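Local coordinates for putative dioxygenase (1H-3-hydroxy-4-oxoquinaldine 2,4-dioxygenase) (Mycobacteroides abscessus subsp. abscessus, PDB 6RA3), which cleaves the quinolone ring of the Pseudomonas quinolone signal PQS with dioxygen, yielding N-octanoylanthranilate and carbon monoxide, at residues L135-W144 with F177-D188. Sequence-based numbering, arbitrary orientation.
Sequences LHGIQDPERW and FDMWARAGRVID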
loop_
_atom_site.group_PDB
_atom_site.type_symbol
_atom_site.label_atom_id
_atom_site.label_comp_id
_atom_site.label_asym_id
_atom_site.label_seq_id
_atom_site.Cartn_x
_atom_site.Cartn_y
_atom_site.Cartn_z
ATOM N N LEU A 135 -23.581 -1.829 23.092
ATOM C CA LEU A 135 -23.855 -2.409 21.783
ATOM C C LEU A 135 -25.038 -1.729 21.101
ATOM O O LEU A 135 -25.148 -1.753 19.865
ATOM C CB LEU A 135 -24.132 -3.907 21.917
ATOM C CG LEU A 135 -23.003 -4.875 22.300
ATOM C CD1 LEU A 135 -23.507 -6.319 22.362
ATOM C CD2 LEU A 135 -21.816 -4.788 21.324
ATOM N N HIS A 136 -25.956 -1.160 21.885
ATOM C CA HIS A 136 -27.081 -0.406 21.352
ATOM C C HIS A 136 -26.713 1.051 21.131
ATOM O O HIS A 136 -27.149 1.663 20.151
ATOM C CB HIS A 136 -28.278 -0.526 22.306
ATOM C CG HIS A 136 -28.843 -1.912 22.390
ATOM N ND1 HIS A 136 -29.579 -2.357 23.469
ATOM C CD2 HIS A 136 -28.774 -2.954 21.529
ATOM C CE1 HIS A 136 -29.941 -3.613 23.265
ATOM N NE2 HIS A 136 -29.465 -3.998 22.094
ATOM N N GLY A 137 -25.888 1.615 22.012
ATOM C CA GLY A 137 -25.471 2.996 21.843
ATOM C C GLY A 137 -24.715 3.225 20.545
ATOM O O GLY A 137 -24.837 4.279 19.924
ATOM N N ILE A 138 -23.912 2.246 20.121
ATOM C CA ILE A 138 -23.195 2.400 18.853
ATOM C C ILE A 138 -24.078 2.138 17.644
ATOM O O ILE A 138 -23.649 2.411 16.512
ATOM C CB ILE A 138 -21.942 1.507 18.780
ATOM C CG1 ILE A 138 -22.317 0.030 18.859
ATOM C CG2 ILE A 138 -20.939 1.950 19.850
ATOM C CD1 ILE A 138 -21.131 -0.904 19.121
ATOM N N GLN A 139 -25.304 1.647 17.846
ATOM C CA GLN A 139 -26.310 1.598 16.786
ATOM C C GLN A 139 -27.153 2.862 16.712
ATOM O O GLN A 139 -28.110 2.905 15.928
ATOM C CB GLN A 139 -27.233 0.397 16.975
ATOM C CG GLN A 139 -26.529 -0.931 16.967
ATOM C CD GLN A 139 -27.483 -2.018 17.295
ATOM O OE1 GLN A 139 -28.575 -2.085 16.721
ATOM N NE2 GLN A 139 -27.114 -2.859 18.248
ATOM N N ASP A 140 -26.804 3.885 17.485
ATOM C CA ASP A 140 -27.557 5.124 17.542
ATOM C C ASP A 140 -26.885 6.169 16.660
ATOM O O ASP A 140 -25.762 6.597 16.976
ATOM C CB ASP A 140 -27.650 5.625 18.988
ATOM C CG ASP A 140 -28.455 6.934 19.122
ATOM O OD1 ASP A 140 -28.784 7.559 18.093
ATOM O OD2 ASP A 140 -28.754 7.342 20.263
ATOM N N PRO A 141 -27.531 6.628 15.582
ATOM C CA PRO A 141 -26.859 7.564 14.668
ATOM C C PRO A 141 -26.337 8.825 15.334
ATOM O O PRO A 141 -25.351 9.400 14.847
ATOM C CB PRO A 141 -27.960 7.892 13.651
ATOM C CG PRO A 141 -28.864 6.737 13.672
ATOM C CD PRO A 141 -28.863 6.240 15.080
ATOM N N GLU A 142 -26.966 9.277 16.431
ATOM C CA GLU A 142 -26.576 10.523 17.084
ATOM C C GLU A 142 -25.560 10.344 18.207
ATOM O O GLU A 142 -24.971 11.336 18.643
ATOM C CB GLU A 142 -27.817 11.249 17.638
ATOM C CG GLU A 142 -28.794 11.701 16.567
ATOM C CD GLU A 142 -29.847 10.647 16.241
ATOM O OE1 GLU A 142 -30.399 10.033 17.185
ATOM O OE2 GLU A 142 -30.123 10.433 15.038
ATOM N N ARG A 143 -25.330 9.125 18.690
ATOM C CA ARG A 143 -24.453 8.927 19.839
ATOM C C ARG A 143 -23.457 7.785 19.651
ATOM O O ARG A 143 -22.730 7.447 20.594
ATOM C CB ARG A 143 -25.296 8.695 21.098
ATOM C CG ARG A 143 -25.778 10.006 21.729
ATOM C CD ARG A 143 -26.755 9.793 22.885
ATOM N NE ARG A 143 -28.031 9.267 22.402
ATOM C CZ ARG A 143 -28.988 10.001 21.829
ATOM N NH1 ARG A 143 -28.829 11.310 21.660
ATOM N NH2 ARG A 143 -30.109 9.421 21.417
ATOM N N TRP A 144 -23.354 7.215 18.450
ATOM C CA TRP A 144 -22.473 6.067 18.275
ATOM C C TRP A 144 -21.030 6.411 18.646
ATOM O O TRP A 144 -20.325 5.585 19.232
ATOM C CB TRP A 144 -22.564 5.547 16.839
ATOM C CG TRP A 144 -21.878 6.433 15.841
ATOM C CD1 TRP A 144 -22.433 7.449 15.122
ATOM C CD2 TRP A 144 -20.492 6.381 15.465
ATOM N NE1 TRP A 144 -21.482 8.034 14.319
ATOM C CE2 TRP A 144 -20.283 7.393 14.505
ATOM C CE3 TRP A 144 -19.411 5.572 15.844
ATOM C CZ2 TRP A 144 -19.030 7.625 13.918
ATOM C CZ3 TRP A 144 -18.169 5.793 15.253
ATOM C CH2 TRP A 144 -17.991 6.822 14.305
ATOM N N PHE A 177 -20.347 5.131 11.491
ATOM C CA PHE A 177 -21.570 4.599 12.075
ATOM C C PHE A 177 -21.949 3.268 11.447
ATOM O O PHE A 177 -22.291 2.316 12.162
ATOM C CB PHE A 177 -22.711 5.607 11.930
ATOM C CG PHE A 177 -24.052 5.031 12.264
ATOM C CD1 PHE A 177 -24.399 4.795 13.577
ATOM C CD2 PHE A 177 -24.940 4.675 11.261
ATOM C CE1 PHE A 177 -25.639 4.241 13.897
ATOM C CE2 PHE A 177 -26.168 4.134 11.564
ATOM C CZ PHE A 177 -26.522 3.914 12.889
ATOM N N ASP A 178 -21.837 3.149 10.117
ATOM C CA ASP A 178 -22.229 1.897 9.466
ATOM C C ASP A 178 -21.554 0.667 10.100
ATOM O O ASP A 178 -22.205 -0.341 10.397
ATOM C CB ASP A 178 -21.914 1.967 7.971
ATOM C CG ASP A 178 -22.063 0.622 7.276
ATOM O OD1 ASP A 178 -23.201 0.245 6.943
ATOM O OD2 ASP A 178 -21.036 -0.072 7.038
ATOM N N MET A 179 -20.245 0.713 10.282
ATOM C CA MET A 179 -19.556 -0.491 10.729
ATOM C C MET A 179 -19.708 -0.675 12.231
ATOM O O MET A 179 -19.844 -1.805 12.704
ATOM C CB MET A 179 -18.063 -0.450 10.353
ATOM C CG MET A 179 -17.367 -1.846 10.465
ATOM S SD MET A 179 -18.029 -3.081 9.417
ATOM C CE MET A 179 -17.309 -2.648 7.806
ATOM N N TRP A 180 -19.674 0.420 12.989
ATOM C CA TRP A 180 -19.877 0.332 14.431
ATOM C C TRP A 180 -21.295 -0.109 14.786
ATOM O O TRP A 180 -21.485 -0.913 15.706
ATOM C CB TRP A 180 -19.535 1.668 15.064
ATOM C CG TRP A 180 -18.084 1.783 15.217
ATOM C CD1 TRP A 180 -17.206 2.385 14.365
ATOM C CD2 TRP A 180 -17.305 1.233 16.280
ATOM N NE1 TRP A 180 -15.924 2.258 14.842
ATOM C CE2 TRP A 180 -15.958 1.551 16.018
ATOM C CE3 TRP A 180 -17.618 0.501 17.433
ATOM C CZ2 TRP A 180 -14.924 1.164 16.869
ATOM C CZ3 TRP A 180 -16.594 0.121 18.274
ATOM C CH2 TRP A 180 -15.260 0.451 17.986
ATOM N N ALA A 181 -22.306 0.406 14.081
ATOM C CA ALA A 181 -23.661 -0.105 14.271
ATOM C C ALA A 181 -23.722 -1.592 13.949
ATOM O O ALA A 181 -24.319 -2.373 14.700
ATOM C CB ALA A 181 -24.672 0.693 13.421
ATOM N N ARG A 182 -23.081 -2.022 12.866
ATOM C CA ARG A 182 -23.155 -3.437 12.488
ATOM C C ARG A 182 -22.492 -4.328 13.534
ATOM O O ARG A 182 -22.987 -5.423 13.832
ATOM C CB ARG A 182 -22.505 -3.676 11.121
ATOM C CG ARG A 182 -22.355 -5.154 10.729
ATOM C CD ARG A 182 -21.855 -5.284 9.293
ATOM N NE ARG A 182 -22.708 -4.509 8.401
ATOM C CZ ARG A 182 -22.392 -3.350 7.828
ATOM N NH1 ARG A 182 -21.191 -2.787 8.007
ATOM N NH2 ARG A 182 -23.306 -2.742 7.068
ATOM N N ALA A 183 -21.354 -3.883 14.074
ATOM C CA ALA A 183 -20.700 -4.608 15.158
ATOM C C ALA A 183 -21.659 -4.788 16.327
ATOM O O ALA A 183 -21.802 -5.892 16.863
ATOM C CB ALA A 183 -19.449 -3.856 15.605
ATOM N N GLY A 184 -22.332 -3.706 16.722
ATOM C CA GLY A 184 -23.321 -3.748 17.782
ATOM C C GLY A 184 -24.323 -4.845 17.556
ATOM O O GLY A 184 -24.515 -5.695 18.425
ATOM N N ARG A 185 -24.976 -4.818 16.394
ATOM C CA ARG A 185 -25.950 -5.831 16.020
ATOM C C ARG A 185 -25.386 -7.234 16.131
ATOM O O ARG A 185 -26.033 -8.136 16.686
ATOM C CB ARG A 185 -26.390 -5.616 14.569
ATOM C CG ARG A 185 -27.772 -5.164 14.363
ATOM C CD ARG A 185 -27.803 -4.009 13.432
ATOM N NE ARG A 185 -27.138 -4.241 12.144
ATOM C CZ ARG A 185 -26.612 -3.257 11.421
ATOM N NH1 ARG A 185 -26.654 -2.018 11.870
ATOM N NH2 ARG A 185 -26.010 -3.508 10.265
ATOM N N VAL A 186 -24.237 -7.465 15.483
ATOM C CA VAL A 186 -23.745 -8.825 15.309
ATOM C C VAL A 186 -23.329 -9.404 16.656
ATOM O O VAL A 186 -23.664 -10.547 16.981
ATOM C CB VAL A 186 -22.592 -8.857 14.282
ATOM C CG1 VAL A 186 -21.926 -10.218 14.262
ATOM C CG2 VAL A 186 -23.126 -8.542 12.879
ATOM N N ILE A 187 -22.586 -8.624 17.446
ATOM C CA ILE A 187 -22.203 -9.048 18.791
ATOM C C ILE A 187 -23.449 -9.246 19.660
ATOM O O ILE A 187 -23.662 -10.320 20.244
ATOM C CB ILE A 187 -21.238 -8.025 19.411
ATOM C CG1 ILE A 187 -19.967 -7.869 18.541
ATOM C CG2 ILE A 187 -20.846 -8.443 20.809
ATOM C CD1 ILE A 187 -19.046 -6.737 18.994
ATOM N N ASP A 188 -24.300 -8.221 19.745
ATOM C CA ASP A 188 -25.525 -8.351 20.534
ATOM C C ASP A 188 -26.261 -9.631 20.165
ATOM O O ASP A 188 -26.655 -10.411 21.038
ATOM C CB ASP A 188 -26.401 -7.115 20.335
ATOM C CG ASP A 188 -27.597 -7.060 21.273
ATOM O OD1 ASP A 188 -27.449 -7.347 22.478
ATOM O OD2 ASP A 188 -28.683 -6.659 20.806
HETATM O O HOH W 1 -28.910 -5.372 18.732
#
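F177 packs against P141 and W144 where the loop after helix 129-137 lies along helix 177-194 in the α/β-hydrolase fold, among the helices that follow strand 116-120. The F177 ring, with CG anti to the backbone N (chi1 169°), reaches over to the loop: P141 CA sits over one face in a CH-pi contact, and Q139 O comes to the ring edge, 3.5 Å from CE1. F177 CB lies over the five-membered ring of W144 in a second CH-pi contact, 3.8 Å from the centroid. W144 CZ3 also reaches W180 CD1, completing an aromatic cluster, while W144 NE1 is hydrogen-bonded to E86 of the second subunit. Toward the other end, the last turn of helix 129-137 meets helix 177-194 at G184, whose CA lies 3.4 Å from L135 O in a CA-H...O contact. I138 CD1 packs beside G184 and against the edge of the W180 ring. L135 also spreads its two methyls over I187, which lies close to H97, a residue that probably binds the substrate, and brings CD1 against D188 CB at 3.6 Å. Q139 runs alongside the helix; its NE2 gives a 2.8 Å hydrogen bond to L135 O and another to a water that donates to D188 OD2. The same OD2 accepts from H136 NE2 at 3.1 Å, approached from above the carboxylate plane, with ring and carboxylate perpendicular.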